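Local coordinates for protein catechol O-methyltransferase (Niastella koreensis, PDB 7CVU) that transfers a methyl group from S-adenosyl-L-methionine to a hydroxyl of catechol-like compounds with the aid of magnesium, without regiospecificity, at residues P43-F48 with G69-W74; P143-Y148 with R187-M192; A164-R169 with E211-A216. One frame throughout, in Å; residues are numbered along the deposited sequence.

Overall arrangement
Contact 3 is the buried one. It pairs strand 161-165 with strand 213-220 in the seven-stranded sheet and carries two residues of the magnesium site. Contacts 1 and 2 are partly buried helix-helix packings on opposite sides of the chain's centre, about 23 Å apart between centres, and do not touch each other. Contact 1 rests on an indole laid over a glycine; contact 2 on an edge-to-face ring pair with an arginine on its exposed side. Contact 3 works instead through backbone hydrogen bonds and close acidic groups. Both helix contacts reach it: Gln45 of contact 1 bonds to Asp165, and Tyr145 and Asn190 of contact 2 bond to backbone oxygens of 164-169.

Contact 1. Residues P43-F48 with G69-W74; sequences PNQGKF and GYSTIW
Trp74 lays one face of its indole on the backbone of Gly46. The Gly46 CA sits 3.4 Å from the centroid of the five-membered ring, 13° off the ring normal, a CH-pi contact. The ring continues along the helix, so that Lys47 N lies over the same face, 3.6 Å from Trp74 CE3. Trp74 CG is anti to the carbonyl carbon (chi1 -83°), which swings the indole across to helix 43-55. A side chain at Gly46 would run into the indole; its CB would fall 2.2 Å from Trp74 CD1. At the far rim Pro43 O approaches Trp74 CZ2 at 3.6 Å. Pro43 also meets Tyr70, whose OH comes 3.2 Å from Pro43 CA. That hydroxyl is hydrogen-bonded to Glu20, which fixes the phenol end beside the proline. With an alanine here in place of Trp74 the indole would be gone, which would probably open a gap against Gly46 and Lys47 and take away the CH-pi contact. The polar side of the contact runs through water 1. Gln45 OE1 accepts a hydrogen bond from it at 2.9 Å, and Ser71 OG is bonded to it at 2.8 Å. The amide nitrogen of Gln45 is hydrogen-bonded to the magnesium-site residue Asp165. The short helical segments cross at -40°, with axes 8.9 Å apart. Ser71 binds S-adenosyl-L-methionine, on the helix that follows strand 60-64 and the glycine-containing turn. This is the cofactor-binding corner of a class I Rossmann-like methyltransferase, here packed against helix 43-55.

Contact 2. Residues P143-Y148 with R187-M192; sequences PPYTEY and RRFNAM
Tyr145 overlaps Phe189, pointing the CD2 edge of its ring at the phenylalanine face. Tyr145 CD2 lies over the centre of the Phe189 ring, 3.9 Å above its plane. This is a T-shaped pair, with centroids 5.4 Å apart and planes at 78°. It joins two helices of the Rossmann-like methyltransferase fold, 145-154 and 181-195, the one before and the other after strand 161-165. Phe189 CG is anti to its own backbone N (chi1 173°), which carries the ring across toward helix 145-154. There Tyr145 CB also packs on Phe189 CD1 at 3.7 Å. Beyond the pair, Phe189 reaches Ala164 on the sheet and Val167 in the loop after it. The Tyr145 hydroxyl is hydrogen-bonded to the carbonyl oxygen of Asp165, so Tyr145 links the aromatic pair to a residue of the magnesium site. Thr146 fills the gap between the helix backbones, where its CA comes 5.0 Å from that of Phe189. Its methyl does the touching: Thr146 CG2 sits 3.5 Å from Phe189 CA and also meets Arg188 CB and Met192 CB. Behind the contact, Asn190 is bonded to Val167 O and to Tyr12 of the second subunit, which ties this helix to the second subunit. On the exposed side Arg188 bends at chi3 (-57°) and reaches back to the turn before helix 145-154. Arg188 NH2 donates a hydrogen bond of 3.2 Å to Pro143 O, which lies near the guanidinium plane.

Contact 3. Residues A164-R169 with E211-A216; sequences ADNVIR and EYDGMA
Asp165 and Asp213 both hold CG anti to the backbone N (chi1 -158° and -169°), and these torsions bring their carboxylates together across the two segments. Asp165 OD1 lies 2.5 Å from Asp213 OD2, with the two carboxylate planes 72° apart. Met215 CG presses on the same Asp165 OD1 at 3.2 Å. The backbones pair antiparallel at Ala164 and Ala216. These two form a hydrogen-bonded pair, with Ala216 N giving its bond to Ala164 O at 2.8 Å. Past this pair segment 164-169 turns away, and Gly214 O takes a bond of 3.0 Å from Val167 N and a weak one from Asn166 N. Ile168 then folds back over Gly214, where a side chain would clash with Ile168 CG2. The tip of Ile168, CD1, rests over the face of Tyr212, 4.0 Å from the ring centroid. The Tyr212 ring also meets that of Phe6 of the second subunit. Water 2 accepts a hydrogen bond from Arg169 N. In this structure Asp165 OD2 is salt-bridged to Lys210. The Ala164-Ala216 pair, just before Asp165, holds the end of the strand next to its partner. Asp165 and Asn166 belong to the magnesium site, with Asp139. Asp213 lies against Asp165 OD1, which is consistent with a place just outside the ligands.

Contact 1. Residues P43-F48 with G69-W74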
loop_
_atom_site.group_PDB
_atom_site.type_symbol
_atom_site.label_atom_id
_atom_site.label_comp_id
_atom_site.label_asym_id
_atom_site.label_seq_id
_atom_site.Cartn_x
_atom_site.Cartn_y
_atom_site.Cartn_z
ATOM N N PRO C 43 -12.221 -8.163 -3.001
ATOM C CA PRO C 43 -11.640 -7.802 -4.293
ATOM C C PRO C 43 -10.737 -6.578 -4.158
ATOM O O PRO C 43 -9.760 -6.504 -4.853
ATOM C CB PRO C 43 -12.847 -7.513 -5.207
ATOM C CG PRO C 43 -14.025 -7.407 -4.268
ATOM C CD PRO C 43 -13.683 -8.285 -3.101
ATOM N N ASN C 44 -11.064 -5.639 -3.275
ATOM C CA ASN C 44 -10.191 -4.446 -3.175
ATOM C C ASN C 44 -8.855 -4.851 -2.552
ATOM O O ASN C 44 -7.808 -4.301 -2.975
ATOM C CB ASN C 44 -10.837 -3.295 -2.388
ATOM C CG ASN C 44 -12.009 -2.663 -3.124
ATOM O OD1 ASN C 44 -11.993 -2.506 -4.356
ATOM N ND2 ASN C 44 -13.068 -2.354 -2.374
ATOM N N GLN C 45 -8.849 -5.766 -1.589
ATOM C CA GLN C 45 -7.539 -6.268 -1.093
ATOM C C GLN C 45 -6.791 -7.017 -2.223
ATOM O O GLN C 45 -5.583 -6.785 -2.405
ATOM C CB GLN C 45 -7.677 -7.176 0.119
ATOM C CG GLN C 45 -6.313 -7.485 0.737
ATOM C CD GLN C 45 -6.376 -8.590 1.752
ATOM O OE1 GLN C 45 -6.791 -9.721 1.445
ATOM N NE2 GLN C 45 -5.944 -8.280 2.972
ATOM N N GLY C 46 -7.483 -7.829 -3.019
ATOM C CA GLY C 46 -6.849 -8.511 -4.152
ATOM C C GLY C 46 -6.241 -7.544 -5.146
ATOM O O GLY C 46 -5.146 -7.791 -5.585
ATOM N N LYS C 47 -6.961 -6.505 -5.530
ATOM C CA LYS C 47 -6.443 -5.450 -6.420
ATOM C C LYS C 47 -5.190 -4.814 -5.783
ATOM O O LYS C 47 -4.193 -4.616 -6.508
ATOM C CB LYS C 47 -7.526 -4.416 -6.731
ATOM C CG LYS C 47 -7.129 -3.381 -7.750
ATOM C CD LYS C 47 -6.879 -3.920 -9.137
ATOM C CE LYS C 47 -6.744 -2.805 -10.165
ATOM N NZ LYS C 47 -8.040 -2.184 -10.518
ATOM N N PHE C 48 -5.217 -4.508 -4.489
ATOM C CA PHE C 48 -4.030 -3.916 -3.808
ATOM C C PHE C 48 -2.836 -4.871 -3.918
ATOM O O PHE C 48 -1.715 -4.420 -4.251
ATOM C CB PHE C 48 -4.421 -3.497 -2.396
ATOM C CG PHE C 48 -3.315 -2.892 -1.591
ATOM C CD1 PHE C 48 -2.494 -1.897 -2.121
ATOM C CD2 PHE C 48 -3.169 -3.255 -0.266
ATOM C CE1 PHE C 48 -1.511 -1.319 -1.345
ATOM C CE2 PHE C 48 -2.186 -2.669 0.510
ATOM C CZ PHE C 48 -1.355 -1.726 -0.036
ATOM N N GLY C 69 -7.576 -20.078 -3.131
ATOM C CA GLY C 69 -6.822 -19.514 -4.248
ATOM C C GLY C 69 -7.291 -18.126 -4.672
ATOM O O GLY C 69 -6.791 -17.675 -5.690
ATOM N N TYR C 70 -8.169 -17.468 -3.920
ATOM C CA TYR C 70 -8.695 -16.127 -4.291
ATOM C C TYR C 70 -7.537 -15.104 -4.417
ATOM O O TYR C 70 -7.374 -14.527 -5.499
ATOM C CB TYR C 70 -9.803 -15.717 -3.328
ATOM C CG TYR C 70 -10.441 -14.410 -3.710
ATOM C CD1 TYR C 70 -9.912 -13.200 -3.312
ATOM C CD2 TYR C 70 -11.568 -14.395 -4.502
ATOM C CE1 TYR C 70 -10.471 -12.016 -3.730
ATOM C CE2 TYR C 70 -12.150 -13.219 -4.919
ATOM C CZ TYR C 70 -11.553 -12.022 -4.597
ATOM O OH TYR C 70 -12.159 -10.841 -4.941
ATOM N N SER C 71 -6.725 -14.894 -3.372
ATOM C CA SER C 71 -5.586 -13.958 -3.446
ATOM C C SER C 71 -4.573 -14.488 -4.453
ATOM O O SER C 71 -3.868 -13.672 -5.103
ATOM C CB SER C 71 -4.983 -13.756 -2.074
ATOM O OG SER C 71 -5.980 -13.203 -1.216
ATOM N N THR C 72 -4.442 -15.810 -4.545
ATOM C CA THR C 72 -3.473 -16.437 -5.463
ATOM C C THR C 72 -3.729 -15.971 -6.909
ATOM O O THR C 72 -2.752 -15.627 -7.669
ATOM C CB THR C 72 -3.560 -17.966 -5.424
ATOM O OG1 THR C 72 -3.800 -18.447 -4.096
ATOM C CG2 THR C 72 -2.299 -18.560 -6.028
ATOM N N ILE C 73 -4.989 -15.973 -7.294
ATOM C CA ILE C 73 -5.447 -15.546 -8.640
ATOM C C ILE C 73 -5.077 -14.064 -8.867
ATOM O O ILE C 73 -4.436 -13.756 -9.870
ATOM C CB ILE C 73 -6.942 -15.841 -8.846
ATOM C CG1 ILE C 73 -7.160 -17.348 -8.946
ATOM C CG2 ILE C 73 -7.392 -15.108 -10.100
ATOM C CD1 ILE C 73 -8.591 -17.820 -8.846
ATOM N N TRP C 74 -5.445 -13.203 -7.947
ATOM C CA TRP C 74 -5.105 -11.766 -8.002
ATOM C C TRP C 74 -3.588 -11.577 -8.214
ATOM O O TRP C 74 -3.209 -10.864 -9.163
ATOM C CB TRP C 74 -5.601 -11.041 -6.750
ATOM C CG TRP C 74 -7.037 -10.630 -6.796
ATOM C CD1 TRP C 74 -8.066 -11.192 -6.100
ATOM C CD2 TRP C 74 -7.614 -9.523 -7.528
ATOM N NE1 TRP C 74 -9.223 -10.500 -6.336
ATOM C CE2 TRP C 74 -8.995 -9.499 -7.218
ATOM C CE3 TRP C 74 -7.122 -8.573 -8.426
ATOM C CZ2 TRP C 74 -9.870 -8.545 -7.756
ATOM C CZ3 TRP C 74 -7.971 -7.626 -8.952
ATOM C CH2 TRP C 74 -9.329 -7.628 -8.632
HETATM O O HOH W 1 -7.434 -10.858 -1.189
#

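Contact 2. Residues P143-Y148 with R187-M192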
loop_
_atom_site.group_PDB
_atom_site.type_symbol
_atom_site.label_atom_id
_atom_site.label_comp_id
_atom_site.label_asym_id
_atom_site.label_seq_id
_atom_site.Cartn_x
_atom_site.Cartn_y
_atom_site.Cartn_z
ATOM N N PRO C 143 0.079 -17.781 15.247
ATOM C CA PRO C 143 1.097 -18.067 16.253
ATOM C C PRO C 143 2.492 -18.162 15.628
ATOM O O PRO C 143 3.424 -17.570 16.168
ATOM C CB PRO C 143 0.517 -19.296 16.983
ATOM C CG PRO C 143 -0.990 -19.073 16.871
ATOM C CD PRO C 143 -1.163 -18.560 15.456
ATOM N N PRO C 144 2.690 -18.822 14.457
ATOM C CA PRO C 144 4.019 -18.934 13.872
ATOM C C PRO C 144 4.481 -17.740 13.040
ATOM O O PRO C 144 5.501 -17.953 12.324
ATOM C CB PRO C 144 3.951 -20.179 12.954
ATOM C CG PRO C 144 2.585 -20.777 13.155
ATOM C CD PRO C 144 1.722 -19.694 13.763
ATOM N N TYR C 145 3.789 -16.579 13.103
ATOM C CA TYR C 145 4.078 -15.519 12.114
ATOM C C TYR C 145 5.556 -15.196 12.232
ATOM O O TYR C 145 6.163 -14.904 11.164
ATOM C CB TYR C 145 3.192 -14.273 12.247
ATOM C CG TYR C 145 2.099 -14.124 11.206
ATOM C CD1 TYR C 145 1.427 -15.222 10.688
ATOM C CD2 TYR C 145 1.717 -12.867 10.737
ATOM C CE1 TYR C 145 0.376 -15.087 9.785
ATOM C CE2 TYR C 145 0.648 -12.713 9.854
ATOM C CZ TYR C 145 -0.015 -13.822 9.355
ATOM O OH TYR C 145 -1.051 -13.690 8.447
ATOM N N THR C 146 6.134 -15.112 13.434
ATOM C CA THR C 146 7.538 -14.672 13.552
ATOM C C THR C 146 8.443 -15.679 12.841
ATOM O O THR C 146 9.380 -15.238 12.196
ATOM C CB THR C 146 8.060 -14.388 14.974
ATOM O OG1 THR C 146 8.096 -15.567 15.766
ATOM C CG2 THR C 146 7.222 -13.335 15.663
ATOM N N GLU C 147 8.208 -16.988 12.972
ATOM C CA GLU C 147 9.136 -17.957 12.341
ATOM C C GLU C 147 8.881 -17.940 10.841
ATOM O O GLU C 147 9.854 -18.035 10.075
ATOM C CB GLU C 147 9.045 -19.347 12.969
ATOM C CG GLU C 147 9.765 -19.433 14.328
ATOM C CD GLU C 147 11.288 -19.247 14.335
ATOM O OE1 GLU C 147 11.770 -18.337 15.042
ATOM O OE2 GLU C 147 12.017 -19.993 13.624
ATOM N N TYR C 148 7.637 -17.788 10.419
ATOM C CA TYR C 148 7.343 -17.698 8.964
ATOM C C TYR C 148 8.145 -16.530 8.373
ATOM O O TYR C 148 8.751 -16.659 7.274
ATOM C CB TYR C 148 5.880 -17.444 8.687
ATOM C CG TYR C 148 4.938 -18.569 9.011
ATOM C CD1 TYR C 148 5.349 -19.892 9.003
ATOM C CD2 TYR C 148 3.604 -18.311 9.286
ATOM C CE1 TYR C 148 4.457 -20.925 9.246
ATOM C CE2 TYR C 148 2.710 -19.341 9.562
ATOM C CZ TYR C 148 3.132 -20.653 9.531
ATOM O OH TYR C 148 2.259 -21.689 9.774
ATOM N N ARG C 187 1.048 -9.927 18.233
ATOM C CA ARG C 187 1.878 -9.024 19.050
ATOM C C ARG C 187 3.369 -9.352 18.849
ATOM O O ARG C 187 4.182 -8.419 18.757
ATOM C CB ARG C 187 1.515 -9.081 20.540
ATOM C CG ARG C 187 0.231 -8.362 20.935
ATOM C CD ARG C 187 -0.115 -8.415 22.423
ATOM N NE ARG C 187 1.062 -8.031 23.180
ATOM C CZ ARG C 187 1.440 -6.790 23.456
ATOM N NH1 ARG C 187 0.744 -5.720 23.095
ATOM N NH2 ARG C 187 2.558 -6.600 24.118
ATOM N N ARG C 188 3.753 -10.625 18.936
ATOM C CA ARG C 188 5.179 -11.002 18.836
ATOM C C ARG C 188 5.654 -10.611 17.437
ATOM O O ARG C 188 6.788 -10.130 17.279
ATOM C CB ARG C 188 5.330 -12.505 19.106
ATOM C CG ARG C 188 5.025 -12.899 20.544
ATOM C CD ARG C 188 5.383 -14.364 20.767
ATOM N NE ARG C 188 4.723 -15.333 19.879
ATOM C CZ ARG C 188 3.651 -16.082 20.186
ATOM N NH1 ARG C 188 3.076 -15.990 21.374
ATOM N NH2 ARG C 188 3.166 -16.931 19.287
ATOM N N PHE C 189 4.826 -10.817 16.414
ATOM C CA PHE C 189 5.233 -10.511 15.031
ATOM C C PHE C 189 5.474 -9.005 14.892
ATOM O O PHE C 189 6.490 -8.565 14.337
ATOM C CB PHE C 189 4.159 -11.047 14.072
ATOM C CG PHE C 189 4.416 -10.617 12.657
ATOM C CD1 PHE C 189 5.296 -11.313 11.850
ATOM C CD2 PHE C 189 3.821 -9.473 12.151
ATOM C CE1 PHE C 189 5.523 -10.912 10.545
ATOM C CE2 PHE C 189 4.093 -9.044 10.869
ATOM C CZ PHE C 189 4.954 -9.761 10.066
ATOM N N ASN C 190 4.568 -8.188 15.431
ATOM C CA ASN C 190 4.667 -6.712 15.314
ATOM C C ASN C 190 5.916 -6.249 16.086
ATOM O O ASN C 190 6.614 -5.348 15.629
ATOM C CB ASN C 190 3.375 -6.051 15.786
ATOM C CG ASN C 190 2.174 -6.421 14.923
ATOM O OD1 ASN C 190 2.330 -6.862 13.769
ATOM N ND2 ASN C 190 0.984 -6.290 15.493
ATOM N N ALA C 191 6.146 -6.796 17.274
ATOM C CA ALA C 191 7.326 -6.464 18.091
ATOM C C ALA C 191 8.581 -6.813 17.299
ATOM O O ALA C 191 9.559 -6.034 17.341
ATOM C CB ALA C 191 7.281 -7.164 19.427
ATOM N N MET C 192 8.590 -7.990 16.697
ATOM C CA MET C 192 9.715 -8.463 15.864
ATOM C C MET C 192 9.972 -7.403 14.782
ATOM O O MET C 192 11.140 -6.989 14.610
ATOM C CB MET C 192 9.378 -9.829 15.263
ATOM C CG MET C 192 10.492 -10.349 14.390
ATOM S SD MET C 192 10.465 -9.729 12.722
ATOM C CE MET C 192 8.849 -10.254 12.158
#

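Contact 3. Residues A164-R169 with E211-A216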
loop_
_atom_site.group_PDB
_atom_site.type_symbol
_atom_site.label_atom_id
_atom_site.label_comp_id
_atom_site.label_asym_id
_atom_site.label_seq_id
_atom_site.Cartn_x
_atom_site.Cartn_y
_atom_site.Cartn_z
ATOM N N ALA C 164 2.299 -9.240 5.354
ATOM C CA ALA C 164 1.667 -10.130 6.354
ATOM C C ALA C 164 0.290 -9.595 6.715
ATOM O O ALA C 164 0.180 -8.427 7.135
ATOM C CB ALA C 164 2.532 -10.217 7.587
ATOM N N ASP C 165 -0.762 -10.372 6.448
ATOM C CA ASP C 165 -2.144 -9.867 6.629
ATOM C C ASP C 165 -2.645 -10.155 8.040
ATOM O O ASP C 165 -2.191 -11.159 8.662
ATOM C CB ASP C 165 -3.120 -10.522 5.647
ATOM C CG ASP C 165 -4.386 -9.719 5.414
ATOM O OD1 ASP C 165 -4.364 -8.518 5.635
ATOM O OD2 ASP C 165 -5.398 -10.302 5.005
ATOM N N ASN C 166 -3.522 -9.278 8.516
ATOM C CA ASN C 166 -4.403 -9.466 9.683
ATOM C C ASN C 166 -3.572 -9.506 10.975
ATOM O O ASN C 166 -3.700 -10.499 11.730
ATOM C CB ASN C 166 -5.223 -10.731 9.517
ATOM C CG ASN C 166 -6.532 -10.679 10.263
ATOM O OD1 ASN C 166 -6.774 -9.752 11.053
ATOM N ND2 ASN C 166 -7.331 -11.721 10.034
ATOM N N VAL C 167 -2.748 -8.486 11.180
ATOM C CA VAL C 167 -1.774 -8.426 12.304
ATOM C C VAL C 167 -2.273 -7.532 13.446
ATOM O O VAL C 167 -1.500 -7.369 14.416
ATOM C CB VAL C 167 -0.360 -8.031 11.841
ATOM C CG1 VAL C 167 0.148 -9.097 10.875
ATOM C CG2 VAL C 167 -0.263 -6.635 11.257
ATOM N N ILE C 168 -3.471 -6.947 13.369
ATOM C CA ILE C 168 -3.963 -6.077 14.489
ATOM C C ILE C 168 -5.169 -6.735 15.184
ATOM O O ILE C 168 -5.509 -6.265 16.296
ATOM C CB ILE C 168 -4.253 -4.629 14.061
ATOM C CG1 ILE C 168 -5.410 -4.578 13.071
ATOM C CG2 ILE C 168 -2.993 -3.916 13.544
ATOM C CD1 ILE C 168 -5.901 -3.140 12.758
ATOM N N ARG C 169 -5.797 -7.762 14.611
ATOM C CA ARG C 169 -6.837 -8.580 15.316
ATOM C C ARG C 169 -7.907 -7.649 15.906
ATOM O O ARG C 169 -8.245 -7.812 17.090
ATOM C CB ARG C 169 -6.207 -9.488 16.387
ATOM C CG ARG C 169 -4.875 -10.132 16.002
ATOM C CD ARG C 169 -4.999 -10.876 14.679
ATOM N NE ARG C 169 -5.870 -12.018 14.877
ATOM C CZ ARG C 169 -6.207 -12.881 13.937
ATOM N NH1 ARG C 169 -6.989 -13.903 14.233
ATOM N NH2 ARG C 169 -5.750 -12.728 12.705
ATOM N N GLU C 211 -13.405 -5.707 6.556
ATOM C CA GLU C 211 -14.083 -4.743 7.467
ATOM C C GLU C 211 -13.057 -3.838 8.156
ATOM O O GLU C 211 -13.182 -2.671 8.015
ATOM C CB GLU C 211 -14.962 -5.419 8.520
ATOM C CG GLU C 211 -16.331 -5.832 7.990
ATOM C CD GLU C 211 -16.216 -6.974 7.011
ATOM O OE1 GLU C 211 -16.780 -6.861 5.897
ATOM O OE2 GLU C 211 -15.504 -7.952 7.358
ATOM N N TYR C 212 -12.100 -4.421 8.868
ATOM C CA TYR C 212 -11.041 -3.708 9.659
ATOM C C TYR C 212 -9.809 -4.604 9.667
ATOM O O TYR C 212 -9.894 -5.778 10.106
ATOM C CB TYR C 212 -11.522 -3.427 11.087
ATOM C CG TYR C 212 -10.547 -2.703 11.977
ATOM C CD1 TYR C 212 -9.712 -1.706 11.497
ATOM C CD2 TYR C 212 -10.538 -2.945 13.338
ATOM C CE1 TYR C 212 -8.822 -1.052 12.323
ATOM C CE2 TYR C 212 -9.688 -2.271 14.178
ATOM C CZ TYR C 212 -8.822 -1.323 13.670
ATOM O OH TYR C 212 -7.995 -0.618 14.481
ATOM N N ASP C 213 -8.731 -4.147 9.039
ATOM C CA ASP C 213 -7.552 -5.016 8.803
ATOM C C ASP C 213 -6.291 -4.231 9.113
ATOM O O ASP C 213 -6.249 -3.012 8.834
ATOM C CB ASP C 213 -7.522 -5.549 7.375
ATOM C CG ASP C 213 -6.500 -6.649 7.129
ATOM O OD1 ASP C 213 -6.040 -7.259 8.085
ATOM O OD2 ASP C 213 -6.259 -6.960 5.948
ATOM N N GLY C 214 -5.284 -4.928 9.637
ATOM C CA GLY C 214 -3.911 -4.405 9.671
ATOM C C GLY C 214 -3.021 -5.212 8.756
ATOM O O GLY C 214 -2.963 -6.460 8.914
ATOM N N MET C 215 -2.412 -4.565 7.786
ATOM C CA MET C 215 -1.531 -5.268 6.808
ATOM C C MET C 215 -0.104 -4.791 7.033
ATOM O O MET C 215 0.156 -3.590 6.869
ATOM C CB MET C 215 -1.969 -4.984 5.369
ATOM C CG MET C 215 -3.334 -5.518 5.076
ATOM S SD MET C 215 -3.790 -5.409 3.316
ATOM C CE MET C 215 -2.675 -6.676 2.713
ATOM N N ALA C 216 0.805 -5.687 7.402
ATOM C CA ALA C 216 2.221 -5.295 7.588
ATOM C C ALA C 216 2.889 -5.294 6.208
ATOM O O ALA C 216 2.688 -6.239 5.455
ATOM C CB ALA C 216 2.944 -6.186 8.541
HETATM O O HOH W 2 -5.860 -7.581 11.636
#